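Long-range contacts in phytochromobilin synthase (PDB 6KME), which binds biliverdin IX alpha and probably catalyses its ferredoxin-dependent reduction to phytochromobilin, the chromophore of plant phytochromes: residues A[129-134]-A[173-178]; A[151-156]-A[199-204]; A[177-182]-A[302-307]. The protein carries 1 engineered substitution. All blocks are in the same frame, centred on the assembly; numbering follows the deposited sequence. Where two conformers were deposited one is given.

From the N terminus, the chain reaches the end of strand 123-131, and contact 1 closes a loop from there to residues 173-178, just ahead of edge strand 180-185. Contact 2 starts inside that loop, on helix 151-160, and closes beyond it on helix 188-211, so contacts 1 and 2 cross. Contact 3 begins at Pro-177 and Ile-178, where contact 1 ends, and runs on to the C-terminal tail at 302-307, crossing contact 2 in turn. The three meet around Ile-178, whose O lies 2.6 Å from Tyr-201 OH, a probable hydrogen bond. Together they tie the sheet margin to two helices, the tail and the bilin pocket.

Contact 1 (A[129-134]-A[173-178]); sequences DLNPLH and RFFSPI. With BLA (biliverdine IX alpha), chain B.
Asp-129 OD2 is gripped twice, by the backbone of Ser-176 across the contact and by the side chain of Asn-131 on its own strand. Ser-176 N donates to the syn lone pair of Asp-129 OD2 over 2.8 Å, nearly straight at 163°. Asn-131 ND2, also 2.8 Å from Asp-129 OD2, arrives on the anti side and somewhat out of the carboxylate plane. The other oxygen is engaged too: Ser-176 OG donates to the syn lone pair of Asp-129 OD1 over 2.6 Å. One serine thus holds both carboxylate oxygens, fixing the rotation of the carboxylate, which is carried to the loop because CG lies anti to Asp-129 N (chi1 -165°). Ser-176 OG in turn accepts from Ile-178 N at 3.0 Å, closing an ST turn. The arrangement illustrates how a buried acid at a strand end can organise a loop: strand 123-131 belongs to the central antiparallel sheet of the alpha/beta/alpha sandwich of ferredoxin-dependent bilin reductases, and residues 173-178 fold over its last residues on the way to the neighbouring strand. The Asn-131 amide lies alongside the Phe-175 ring, the planes 19° apart, with Asn-131 ND2 3.7 Å from Phe-175 CD1; Asn-131 OD1 is hydrogen-bonded to Tyr-231 OH. Pro-132 CD packs 3.4 Å from Phe-174 O. The two phenylalanines carry the loop into the bilin pocket. Phe-175 CE1 lies 3.8 Å from CAB of the biliverdin vinyl group, while Phe-174 CB meets the terminal carbon CBB of that vinyl at 3.7 Å.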
loop_
_atom_site.group_PDB
_atom_site.type_symbol
_atom_site.label_atom_id
_atom_site.label_comp_id
_atom_site.label_asym_id
_atom_site.label_seq_id
_atom_site.Cartn_x
_atom_site.Cartn_y
_atom_site.Cartn_z
ATOM N N ASP A 129 -2.967 -4.070 4.234
ATOM C CA ASP A 129 -2.077 -5.223 4.177
ATOM C C ASP A 129 -0.689 -4.881 4.698
ATOM O O ASP A 129 -0.290 -3.714 4.784
ATOM C CB ASP A 129 -1.959 -5.758 2.748
ATOM C CG ASP A 129 -1.349 -7.155 2.679
ATOM O OD1 ASP A 129 -1.425 -7.922 3.674
ATOM O OD2 ASP A 129 -0.793 -7.490 1.610
ATOM N N LEU A 130 0.032 -5.939 5.060
ATOM C CA LEU A 130 1.489 -5.904 5.224
ATOM C C LEU A 130 2.051 -6.551 3.954
ATOM O O LEU A 130 2.225 -7.769 3.890
ATOM C CB LEU A 130 1.900 -6.634 6.505
ATOM C CG LEU A 130 1.777 -5.880 7.844
ATOM C CD1 LEU A 130 0.359 -5.349 8.122
ATOM C CD2 LEU A 130 2.292 -6.722 9.057
ATOM N N ASN A 131 2.274 -5.735 2.903
ATOM C CA ASN A 131 2.670 -6.283 1.594
ATOM C C ASN A 131 4.048 -6.939 1.714
ATOM O O ASN A 131 4.998 -6.295 2.183
ATOM C CB ASN A 131 2.735 -5.205 0.486
ATOM C CG ASN A 131 1.371 -4.516 0.153
ATOM O OD1 ASN A 131 1.375 -3.366 -0.285
ATOM N ND2 ASN A 131 0.241 -5.216 0.311
ATOM N N PRO A 132 4.219 -8.190 1.275
ATOM C CA PRO A 132 5.545 -8.818 1.384
ATOM C C PRO A 132 6.571 -8.145 0.486
ATOM O O PRO A 132 6.303 -7.831 -0.674
ATOM C CB PRO A 132 5.296 -10.271 0.950
ATOM C CG PRO A 132 4.032 -10.216 0.121
ATOM C CD PRO A 132 3.201 -9.134 0.781
ATOM N N LEU A 133 7.773 -7.939 1.029
ATOM C CA LEU A 133 8.845 -7.394 0.202
ATOM C C LEU A 133 9.274 -8.394 -0.863
ATOM O O LEU A 133 9.526 -8.020 -2.015
ATOM C CB LEU A 133 10.042 -6.998 1.072
ATOM C CG LEU A 133 11.217 -6.397 0.300
ATOM C CD1 LEU A 133 10.833 -5.041 -0.330
ATOM C CD2 LEU A 133 12.473 -6.286 1.211
ATOM N N HIS A 134 9.344 -9.671 -0.497
ATOM C CA HIS A 134 9.832 -10.731 -1.359
ATOM C C HIS A 134 8.717 -11.731 -1.626
ATOM O O HIS A 134 7.723 -11.794 -0.897
ATOM C CB HIS A 134 11.038 -11.439 -0.732
ATOM C CG HIS A 134 12.267 -10.586 -0.655
ATOM N ND1 HIS A 134 12.912 -10.110 -1.777
ATOM C CD2 HIS A 134 12.985 -10.149 0.407
ATOM C CE1 HIS A 134 13.969 -9.405 -1.408
ATOM N NE2 HIS A 134 14.035 -9.414 -0.088
ATOM N N ARG A 173 0.327 -10.660 -6.811
ATOM C CA ARG A 173 1.781 -10.779 -6.690
ATOM C C ARG A 173 2.310 -10.026 -5.477
ATOM O O ARG A 173 3.379 -10.359 -4.955
ATOM C CB ARG A 173 2.475 -10.241 -7.958
ATOM C CG ARG A 173 2.068 -10.919 -9.280
ATOM C CD ARG A 173 2.517 -10.146 -10.550
ATOM N NE ARG A 173 2.143 -10.865 -11.780
ATOM C CZ ARG A 173 2.432 -10.464 -13.019
ATOM N NH1 ARG A 173 3.103 -9.332 -13.212
ATOM N NH2 ARG A 173 2.046 -11.191 -14.075
ATOM N N PHE A 174 1.587 -8.992 -5.036
ATOM C CA PHE A 174 2.056 -8.076 -4.007
ATOM C C PHE A 174 1.319 -8.201 -2.677
ATOM O O PHE A 174 1.662 -7.485 -1.730
ATOM C CB PHE A 174 1.965 -6.630 -4.535
ATOM C CG PHE A 174 2.681 -6.426 -5.845
ATOM C CD1 PHE A 174 4.074 -6.317 -5.884
ATOM C CD2 PHE A 174 1.973 -6.395 -7.048
ATOM C CE1 PHE A 174 4.749 -6.149 -7.094
ATOM C CE2 PHE A 174 2.642 -6.222 -8.268
ATOM C CZ PHE A 174 4.033 -6.099 -8.288
ATOM N N PHE A 175 0.333 -9.086 -2.562
ATOM C CA PHE A 175 -0.466 -9.165 -1.345
ATOM C C PHE A 175 0.004 -10.320 -0.464
ATOM O O PHE A 175 0.503 -11.335 -0.955
ATOM C CB PHE A 175 -1.954 -9.340 -1.673
ATOM C CG PHE A 175 -2.611 -8.104 -2.234
ATOM C CD1 PHE A 175 -1.949 -6.876 -2.238
ATOM C CD2 PHE A 175 -3.900 -8.165 -2.749
ATOM C CE1 PHE A 175 -2.554 -5.743 -2.748
ATOM C CE2 PHE A 175 -4.520 -7.018 -3.266
ATOM C CZ PHE A 175 -3.848 -5.817 -3.263
ATOM N N SER A 176 -0.167 -10.155 0.842
ATOM C CA SER A 176 0.184 -11.166 1.832
ATOM C C SER A 176 -1.015 -12.061 2.112
ATOM O O SER A 176 -2.133 -11.759 1.698
ATOM C CB SER A 176 0.654 -10.477 3.109
ATOM O OG SER A 176 -0.428 -10.311 4.004
ATOM N N PRO A 177 -0.820 -13.180 2.823
ATOM C CA PRO A 177 -1.967 -14.036 3.177
ATOM C C PRO A 177 -2.932 -13.413 4.172
ATOM O O PRO A 177 -3.999 -13.990 4.394
ATOM C CB PRO A 177 -1.311 -15.293 3.782
ATOM C CG PRO A 177 0.140 -15.219 3.397
ATOM C CD PRO A 177 0.452 -13.765 3.284
ATOM N N ILE A 178 -2.608 -12.277 4.787
ATOM C CA ILE A 178 -3.538 -11.629 5.700
ATOM C C ILE A 178 -4.169 -10.386 5.082
ATOM O O ILE A 178 -4.777 -9.587 5.803
ATOM C CB ILE A 178 -2.877 -11.293 7.050
ATOM C CG1 ILE A 178 -1.776 -10.233 6.885
ATOM C CG2 ILE A 178 -2.358 -12.563 7.717
ATOM C CD1 ILE A 178 -1.268 -9.659 8.226
HETATM C CHA BLA B . -10.283 0.171 -6.706
HETATM N NA BLA B . -8.023 -0.293 -5.524
HETATM C C1A BLA B . -9.137 -0.723 -6.262
HETATM C C2A BLA B . -8.964 -2.153 -6.522
HETATM C C3A BLA B . -7.696 -2.553 -5.911
HETATM C C4A BLA B . -7.132 -1.383 -5.301
HETATM C CMA BLA B . -7.038 -3.934 -5.864
HETATM C CAA BLA B . -9.990 -2.984 -7.344
HETATM C CBA BLA B . -9.750 -2.751 -8.811
HETATM C CGA BLA B . -8.709 -3.786 -9.376
HETATM O O1A BLA B . -9.034 -4.908 -9.121
HETATM O O2A BLA B . -7.799 -3.273 -9.957
HETATM C CHB BLA B . -5.828 -1.250 -4.502
HETATM N NB BLA B . -4.228 -2.607 -5.728
HETATM C C1B BLA B . -4.514 -1.648 -4.729
HETATM C C2B BLA B . -3.188 -1.674 -3.856
HETATM C C3B BLA B . -2.197 -2.387 -4.520
HETATM C C4B BLA B . -2.846 -2.964 -5.780
HETATM C CMB BLA B . -3.069 -0.779 -2.636
HETATM O OB BLA B . -2.380 -3.581 -6.724
HETATM C CAB BLA B . -0.756 -2.798 -4.346
HETATM C CBB BLA B . 0.196 -3.440 -5.062
HETATM N NC BLA B . -7.728 4.205 -4.402
HETATM C C1C BLA B . -6.619 4.576 -3.606
HETATM C C2C BLA B . -6.575 6.109 -3.653
HETATM C C3C BLA B . -7.639 6.531 -4.451
HETATM C C4C BLA B . -8.420 5.296 -4.961
HETATM C CMC BLA B . -5.463 6.835 -2.885
HETATM O OC BLA B . -5.973 3.680 -3.086
HETATM C CAC BLA B . -7.978 7.943 -4.775
HETATM C CBC BLA B . -7.235 9.056 -4.962
HETATM C CHD BLA B . -9.508 5.065 -5.760
HETATM N ND BLA B . -9.562 2.488 -6.021
HETATM C C1D BLA B . -10.022 3.719 -6.240
HETATM C C2D BLA B . -11.266 3.729 -7.110
HETATM C C3D BLA B . -11.550 2.409 -7.408
HETATM C C4D BLA B . -10.456 1.546 -6.717
HETATM C CMD BLA B . -11.935 5.040 -7.480
HETATM C CAD BLA B . -12.660 1.748 -8.235
HETATM C CBD BLA B . -12.522 1.967 -9.729
HETATM C CGD BLA B . -11.303 1.205 -10.413
HETATM O O1D BLA B . -10.642 1.959 -11.105
HETATM O O2D BLA B . -11.243 0.015 -10.134
HETATM O O HOH W 1 6.009 -9.767 -3.234
#

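Contact 2 (A[151-156]-A[199-204])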
loop_
_atom_site.group_PDB
_atom_site.type_symbol
_atom_site.label_atom_id
_atom_site.label_comp_id
_atom_site.label_asym_id
_atom_site.label_seq_id
_atom_site.Cartn_x
_atom_site.Cartn_y
_atom_site.Cartn_z
ATOM N N ILE A 151 -1.380 -15.245 11.079
ATOM C CA ILE A 151 -2.520 -15.886 10.420
ATOM C C ILE A 151 -3.801 -15.682 11.230
ATOM O O ILE A 151 -4.869 -15.427 10.663
ATOM C CB ILE A 151 -2.232 -17.383 10.168
ATOM C CG1 ILE A 151 -1.035 -17.562 9.227
ATOM C CG2 ILE A 151 -3.475 -18.118 9.618
ATOM C CD1 ILE A 151 -0.990 -16.582 8.068
ATOM N N THR A 152 -3.728 -15.769 12.566
ATOM C CA THR A 152 -4.928 -15.569 13.375
ATOM C C THR A 152 -5.453 -14.141 13.253
ATOM O O THR A 152 -6.669 -13.919 13.276
ATOM C CB THR A 152 -4.651 -15.919 14.841
ATOM O OG1 THR A 152 -3.605 -15.084 15.348
ATOM C CG2 THR A 152 -4.233 -17.375 14.974
ATOM N N LEU A 153 -4.555 -13.162 13.115
ATOM C CA LEU A 153 -5.000 -11.788 12.893
ATOM C C LEU A 153 -5.765 -11.669 11.573
ATOM O O LEU A 153 -6.848 -11.077 11.521
ATOM C CB LEU A 153 -3.810 -10.827 12.912
ATOM C CG LEU A 153 -4.055 -9.383 12.434
ATOM C CD1 LEU A 153 -5.034 -8.627 13.329
ATOM C CD2 LEU A 153 -2.735 -8.619 12.318
ATOM N N GLY A 154 -5.213 -12.225 10.492
ATOM C CA GLY A 154 -5.916 -12.190 9.223
ATOM C C GLY A 154 -7.249 -12.909 9.277
ATOM O O GLY A 154 -8.213 -12.484 8.627
ATOM N N LEU A 155 -7.327 -13.998 10.050
ATOM C CA LEU A 155 -8.579 -14.736 10.165
ATOM C C LEU A 155 -9.637 -13.918 10.898
ATOM O O LEU A 155 -10.823 -13.972 10.550
ATOM C CB LEU A 155 -8.328 -16.070 10.870
ATOM C CG LEU A 155 -9.364 -17.171 10.668
ATOM C CD1 LEU A 155 -9.549 -17.467 9.192
ATOM C CD2 LEU A 155 -8.943 -18.419 11.422
ATOM N N LYS A 156 -9.226 -13.142 11.904
ATOM C CA LYS A 156 -10.169 -12.322 12.665
ATOM C C LYS A 156 -10.940 -11.372 11.759
ATOM O O LYS A 156 -12.165 -11.249 11.867
ATOM C CB LYS A 156 -9.421 -11.533 13.741
ATOM C CG LYS A 156 -10.299 -10.648 14.613
ATOM C CD LYS A 156 -9.439 -9.792 15.540
ATOM C CE LYS A 156 -10.262 -9.127 16.638
ATOM N NZ LYS A 156 -9.429 -8.174 17.433
ATOM N N LYS A 199 -5.783 -0.320 13.076
ATOM C CA LYS A 199 -4.972 -0.206 14.288
ATOM C C LYS A 199 -4.293 -1.531 14.635
ATOM O O LYS A 199 -3.093 -1.562 14.947
ATOM C CB LYS A 199 -5.845 0.283 15.444
ATOM C CG LYS A 199 -6.370 1.704 15.252
ATOM C CD LYS A 199 -7.348 2.077 16.346
ATOM C CE LYS A 199 -8.037 3.397 16.057
ATOM N NZ LYS A 199 -8.898 3.784 17.207
ATOM N N ASP A 200 -5.047 -2.637 14.572
ATOM C CA ASP A 200 -4.482 -3.962 14.820
ATOM C C ASP A 200 -3.372 -4.302 13.832
ATOM O O ASP A 200 -2.318 -4.823 14.227
ATOM C CB ASP A 200 -5.589 -5.015 14.748
ATOM C CG ASP A 200 -6.393 -5.092 16.028
ATOM O OD1 ASP A 200 -5.994 -4.420 17.004
ATOM O OD2 ASP A 200 -7.412 -5.817 16.066
ATOM N N TYR A 201 -3.598 -4.036 12.542
ATOM C CA TYR A 201 -2.598 -4.324 11.516
ATOM C C TYR A 201 -1.377 -3.421 11.670
ATOM O O TYR A 201 -0.234 -3.874 11.505
ATOM C CB TYR A 201 -3.210 -4.172 10.108
ATOM C CG TYR A 201 -3.877 -5.443 9.569
ATOM C CD1 TYR A 201 -4.845 -6.114 10.316
ATOM C CD2 TYR A 201 -3.532 -5.965 8.325
ATOM C CE1 TYR A 201 -5.456 -7.287 9.838
ATOM C CE2 TYR A 201 -4.147 -7.145 7.830
ATOM C CZ TYR A 201 -5.096 -7.797 8.601
ATOM O OH TYR A 201 -5.702 -8.951 8.140
ATOM N N TYR A 202 -1.584 -2.140 11.994
ATOM C CA TYR A 202 -0.424 -1.261 12.126
ATOM C C TYR A 202 0.397 -1.605 13.371
ATOM O O TYR A 202 1.634 -1.539 13.344
ATOM C CB TYR A 202 -0.846 0.212 12.123
ATOM C CG TYR A 202 0.360 1.114 11.941
ATOM C CD1 TYR A 202 1.091 1.084 10.756
ATOM C CD2 TYR A 202 0.798 1.946 12.959
ATOM C CE1 TYR A 202 2.226 1.876 10.580
ATOM C CE2 TYR A 202 1.943 2.754 12.793
ATOM C CZ TYR A 202 2.647 2.705 11.601
ATOM O OH TYR A 202 3.773 3.485 11.426
ATOM N N GLN A 203 -0.264 -2.001 14.469
ATOM C CA GLN A 203 0.479 -2.424 15.649
ATOM C C GLN A 203 1.248 -3.714 15.378
ATOM O O GLN A 203 2.375 -3.885 15.860
ATOM C CB GLN A 203 -0.470 -2.579 16.843
ATOM C CG GLN A 203 -0.992 -1.237 17.381
ATOM C CD GLN A 203 -1.955 -1.397 18.546
ATOM O OE1 GLN A 203 -2.820 -2.268 18.534
ATOM N NE2 GLN A 203 -1.798 -0.561 19.565
ATOM N N ALA A 204 0.659 -4.637 14.610
ATOM C CA ALA A 204 1.381 -5.842 14.212
ATOM C C ALA A 204 2.639 -5.487 13.429
ATOM O O ALA A 204 3.704 -6.073 13.657
ATOM C CB ALA A 204 0.471 -6.762 13.381
#
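Helices 151-160 and 188-211 run nearly antiparallel here, Leu-153 facing Tyr-201, with the axes of the two short segments 11.2 Å apart at closest approach and 167° between their directions. They are neighbours in a helical layer on one face of the central sheet of the alpha/beta/alpha sandwich, where Ile-180 of the edge strand touches Tyr-157 of the first and Tyr-201 of the second. One leucine makes the apolar contacts with Tyr-201, Ala-204 and Asp-200 CB. Leu-153 has CG anti to the backbone N (chi1 169°), which sends both methyls across to the other helix. Leu-153 CD2 sits over a face of the Tyr-201 ring in a CH-pi contact, 4.2 Å from the centroid and 27° off the normal, and also meets Ala-204 CB at 3.9 Å. Leu-153 CG approaches Tyr-201 CE1 to 3.6 Å, while Leu-153 CD1 rests against Asp-200 CB at 3.9 Å. On the exposed side, the extended chain of Lys-156 reaches over at about a right angle to Asp-200, forming a weak salt bridge of 3.4 Å between Lys-156 NZ and Asp-200 OD2. That same oxygen has a firmer partner in Tyr-157 OH, which should help to fix the carboxylate. On the buried side Tyr-201 OH, whose polar partner is Ile-178 O, rests 3.4 Å from Gly-154 CA.

Contact 3 (A[177-182]-A[302-307]); sequences PIVIWT and RPWNAR. With BLA (biliverdine IX alpha), chain B.
Arg-302 satisfies two backbone carbonyls, those of Pro-177 and Val-179, in the loop that leads into edge strand 180-185 of the central antiparallel sheet of the alpha/beta/alpha sandwich; the C-terminal tail is thereby fastened to the sheet margin. Val-179 O accepts from both terminal nitrogens end-on: Arg-302 NH1 at 2.9 Å, nearly in line with the carbonyl (166°), and Arg-302 NH2 at 3.0 Å on a lone pair in the carbonyl plane. Arg-302 NH2 also donates to Pro-177 O at 2.8 Å, from above that carbonyl's plane. Both acceptors lie close to the guanidinium plane, a good example of a charged group that satisfies backbone oxygens. A leucine in place of Arg-302 would probably leave the oxygens of Pro-177 and Val-179 without these donors in a buried setting and the tail less firmly tied to this loop. Trp-304 packs beside the arginine, CE3 lying over one guanidinium face. Its own ring is held between two prolines: Pro-303 CG covers one face, and on the opposite face Pro-177 CA makes a CH-pi contact, 3.6 Å from the centroid of the Trp-304 five-membered ring. Trp-304 CZ3 lies 3.6 Å from Val-179 CG1. Further along the strand, Trp-181 NE1 is satisfied by Gly-165 O; biliverdin CMA lies over one face of the Trp-181 ring, and Trp-181 CH2 comes 3.4 Å from biliverdin CAA.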
loop_
_atom_site.group_PDB
_atom_site.type_symbol
_atom_site.label_atom_id
_atom_site.label_comp_id
_atom_site.label_asym_id
_atom_site.label_seq_id
_atom_site.Cartn_x
_atom_site.Cartn_y
_atom_site.Cartn_z
ATOM N N PRO A 177 -0.820 -13.180 2.823
ATOM C CA PRO A 177 -1.967 -14.036 3.177
ATOM C C PRO A 177 -2.932 -13.413 4.172
ATOM O O PRO A 177 -3.999 -13.990 4.394
ATOM C CB PRO A 177 -1.311 -15.293 3.782
ATOM C CG PRO A 177 0.140 -15.219 3.397
ATOM C CD PRO A 177 0.452 -13.765 3.284
ATOM N N ILE A 178 -2.608 -12.277 4.787
ATOM C CA ILE A 178 -3.538 -11.629 5.700
ATOM C C ILE A 178 -4.169 -10.386 5.082
ATOM O O ILE A 178 -4.777 -9.587 5.803
ATOM C CB ILE A 178 -2.877 -11.293 7.050
ATOM C CG1 ILE A 178 -1.776 -10.233 6.885
ATOM C CG2 ILE A 178 -2.358 -12.563 7.717
ATOM C CD1 ILE A 178 -1.268 -9.659 8.226
ATOM N N VAL A 179 -4.044 -10.203 3.763
ATOM C CA VAL A 179 -4.570 -8.997 3.128
ATOM C C VAL A 179 -6.063 -8.865 3.402
ATOM O O VAL A 179 -6.816 -9.849 3.400
ATOM C CB VAL A 179 -4.297 -8.993 1.613
ATOM C CG1 VAL A 179 -5.005 -10.189 0.909
ATOM C CG2 VAL A 179 -4.750 -7.679 1.001
ATOM N N ILE A 180 -6.482 -7.645 3.694
ATOM C CA ILE A 180 -7.890 -7.285 3.718
ATOM C C ILE A 180 -8.174 -6.550 2.415
ATOM O O ILE A 180 -7.746 -5.405 2.228
ATOM C CB ILE A 180 -8.239 -6.425 4.938
ATOM C CG1 ILE A 180 -8.043 -7.232 6.221
ATOM C CG2 ILE A 180 -9.678 -5.890 4.821
ATOM C CD1 ILE A 180 -8.105 -6.385 7.472
ATOM N N TRP A 181 -8.867 -7.225 1.503
ATOM C CA TRP A 181 -9.356 -6.633 0.261
ATOM C C TRP A 181 -10.868 -6.760 0.351
ATOM O O TRP A 181 -11.388 -7.878 0.447
ATOM C CB TRP A 181 -8.769 -7.341 -0.968
ATOM C CG TRP A 181 -9.673 -7.350 -2.195
ATOM C CD1 TRP A 181 -10.157 -8.449 -2.861
ATOM C CD2 TRP A 181 -10.194 -6.202 -2.880
ATOM N NE1 TRP A 181 -10.944 -8.049 -3.928
ATOM C CE2 TRP A 181 -10.978 -6.676 -3.962
ATOM C CE3 TRP A 181 -10.061 -4.815 -2.696
ATOM C CZ2 TRP A 181 -11.643 -5.811 -4.841
ATOM C CZ3 TRP A 181 -10.717 -3.958 -3.570
ATOM C CH2 TRP A 181 -11.502 -4.461 -4.631
ATOM N N THR A 182 -11.566 -5.624 0.417
ATOM C CA THR A 182 -12.983 -5.661 0.747
ATOM C C THR A 182 -13.694 -4.469 0.123
ATOM O O THR A 182 -13.089 -3.431 -0.166
ATOM C CB THR A 182 -13.206 -5.713 2.282
ATOM O OG1 THR A 182 -14.577 -6.008 2.582
ATOM C CG2 THR A 182 -12.814 -4.398 2.988
ATOM N N ARG A 302 -11.511 -15.696 -1.876
ATOM C CA ARG A 302 -10.228 -15.442 -1.232
ATOM C C ARG A 302 -9.254 -16.576 -1.540
ATOM O O ARG A 302 -9.563 -17.740 -1.255
ATOM C CB ARG A 302 -10.407 -15.294 0.274
ATOM C CG ARG A 302 -9.111 -14.819 0.963
ATOM C CD ARG A 302 -9.213 -14.828 2.472
ATOM N NE ARG A 302 -7.931 -14.390 3.038
ATOM C CZ ARG A 302 -7.561 -13.115 3.130
ATOM N NH1 ARG A 302 -8.387 -12.158 2.717
ATOM N NH2 ARG A 302 -6.368 -12.793 3.631
ATOM N N PRO A 303 -8.086 -16.295 -2.122
ATOM C CA PRO A 303 -7.218 -17.384 -2.596
ATOM C C PRO A 303 -6.275 -17.953 -1.542
ATOM O O PRO A 303 -5.327 -18.666 -1.888
ATOM C CB PRO A 303 -6.443 -16.725 -3.741
ATOM C CG PRO A 303 -6.349 -15.293 -3.335
ATOM C CD PRO A 303 -7.628 -14.976 -2.593
ATOM N N TRP A 304 -6.519 -17.660 -0.264
ATOM C CA TRP A 304 -5.806 -18.286 0.846
ATOM C C TRP A 304 -6.810 -18.963 1.760
ATOM O O TRP A 304 -7.873 -18.396 2.041
ATOM C CB TRP A 304 -5.010 -17.265 1.669
ATOM C CG TRP A 304 -3.882 -16.638 0.937
ATOM C CD1 TRP A 304 -2.604 -17.115 0.829
ATOM C CD2 TRP A 304 -3.912 -15.402 0.227
ATOM N NE1 TRP A 304 -1.841 -16.252 0.084
ATOM C CE2 TRP A 304 -2.622 -15.193 -0.301
ATOM C CE3 TRP A 304 -4.905 -14.451 -0.018
ATOM C CZ2 TRP A 304 -2.301 -14.074 -1.064
ATOM C CZ3 TRP A 304 -4.586 -13.342 -0.768
ATOM C CH2 TRP A 304 -3.292 -13.161 -1.284
ATOM N N ASN A 305 -6.472 -20.161 2.245
ATOM C CA ASN A 305 -7.365 -20.836 3.175
ATOM C C ASN A 305 -7.180 -20.275 4.585
ATOM O O ASN A 305 -6.424 -19.323 4.811
ATOM C CB ASN A 305 -7.180 -22.356 3.111
ATOM C CG ASN A 305 -5.848 -22.846 3.671
ATOM O OD1 ASN A 305 -5.111 -22.126 4.347
ATOM N ND2 ASN A 305 -5.553 -24.113 3.404
ATOM N N ALA A 306 -7.890 -20.879 5.548
ATOM C CA ALA A 306 -7.900 -20.376 6.920
ATOM C C ALA A 306 -6.543 -20.475 7.599
ATOM O O ALA A 306 -6.324 -19.801 8.613
ATOM C CB ALA A 306 -8.939 -21.122 7.755
ATOM N N ARG A 307 -5.641 -21.312 7.092
ATOM C CA ARG A 307 -4.297 -21.409 7.644
ATOM C C ARG A 307 -3.290 -20.557 6.877
ATOM O O ARG A 307 -2.091 -20.612 7.174
ATOM C CB ARG A 307 -3.838 -22.871 7.686
ATOM C CG ARG A 307 -4.674 -23.790 8.598
ATOM C CD ARG A 307 -5.362 -23.031 9.748
ATOM N NE ARG A 307 -4.439 -22.560 10.782
ATOM C CZ ARG A 307 -4.595 -21.424 11.460
ATOM N NH1 ARG A 307 -5.628 -20.628 11.203
ATOM N NH2 ARG A 307 -3.709 -21.073 12.387
HETATM C CHA BLA B . -10.283 0.171 -6.706
HETATM N NA BLA B . -8.023 -0.293 -5.524
HETATM C C1A BLA B . -9.137 -0.723 -6.262
HETATM C C2A BLA B . -8.964 -2.153 -6.522
HETATM C C3A BLA B . -7.696 -2.553 -5.911
HETATM C C4A BLA B . -7.132 -1.383 -5.301
HETATM C CMA BLA B . -7.038 -3.934 -5.864
HETATM C CAA BLA B . -9.990 -2.984 -7.344
HETATM C CBA BLA B . -9.750 -2.751 -8.811
HETATM C CGA BLA B . -8.709 -3.786 -9.376
HETATM O O1A BLA B . -9.034 -4.908 -9.121
HETATM O O2A BLA B . -7.799 -3.273 -9.957
HETATM C CHB BLA B . -5.828 -1.250 -4.502
HETATM N NB BLA B . -4.228 -2.607 -5.728
HETATM C C1B BLA B . -4.514 -1.648 -4.729
HETATM C C2B BLA B . -3.188 -1.674 -3.856
HETATM C C3B BLA B . -2.197 -2.387 -4.520
HETATM C C4B BLA B . -2.846 -2.964 -5.780
HETATM C CMB BLA B . -3.069 -0.779 -2.636
HETATM O OB BLA B . -2.380 -3.581 -6.724
HETATM C CAB BLA B . -0.756 -2.798 -4.346
HETATM C CBB BLA B . 0.196 -3.440 -5.062
HETATM N NC BLA B . -7.728 4.205 -4.402
HETATM C C1C BLA B . -6.619 4.576 -3.606
HETATM C C2C BLA B . -6.575 6.109 -3.653
HETATM C C3C BLA B . -7.639 6.531 -4.451
HETATM C C4C BLA B . -8.420 5.296 -4.961
HETATM C CMC BLA B . -5.463 6.835 -2.885
HETATM O OC BLA B . -5.973 3.680 -3.086
HETATM C CAC BLA B . -7.978 7.943 -4.775
HETATM C CBC BLA B . -7.235 9.056 -4.962
HETATM C CHD BLA B . -9.508 5.065 -5.760
HETATM N ND BLA B . -9.562 2.488 -6.021
HETATM C C1D BLA B . -10.022 3.719 -6.240
HETATM C C2D BLA B . -11.266 3.729 -7.110
HETATM C C3D BLA B . -11.550 2.409 -7.408
HETATM C C4D BLA B . -10.456 1.546 -6.717
HETATM C CMD BLA B . -11.935 5.040 -7.480
HETATM C CAD BLA B . -12.660 1.748 -8.235
HETATM C CBD BLA B . -12.522 1.967 -9.729
HETATM C CGD BLA B . -11.303 1.205 -10.413
HETATM O O1D BLA B . -10.642 1.959 -11.105
HETATM O O2D BLA B . -11.243 0.015 -10.134
#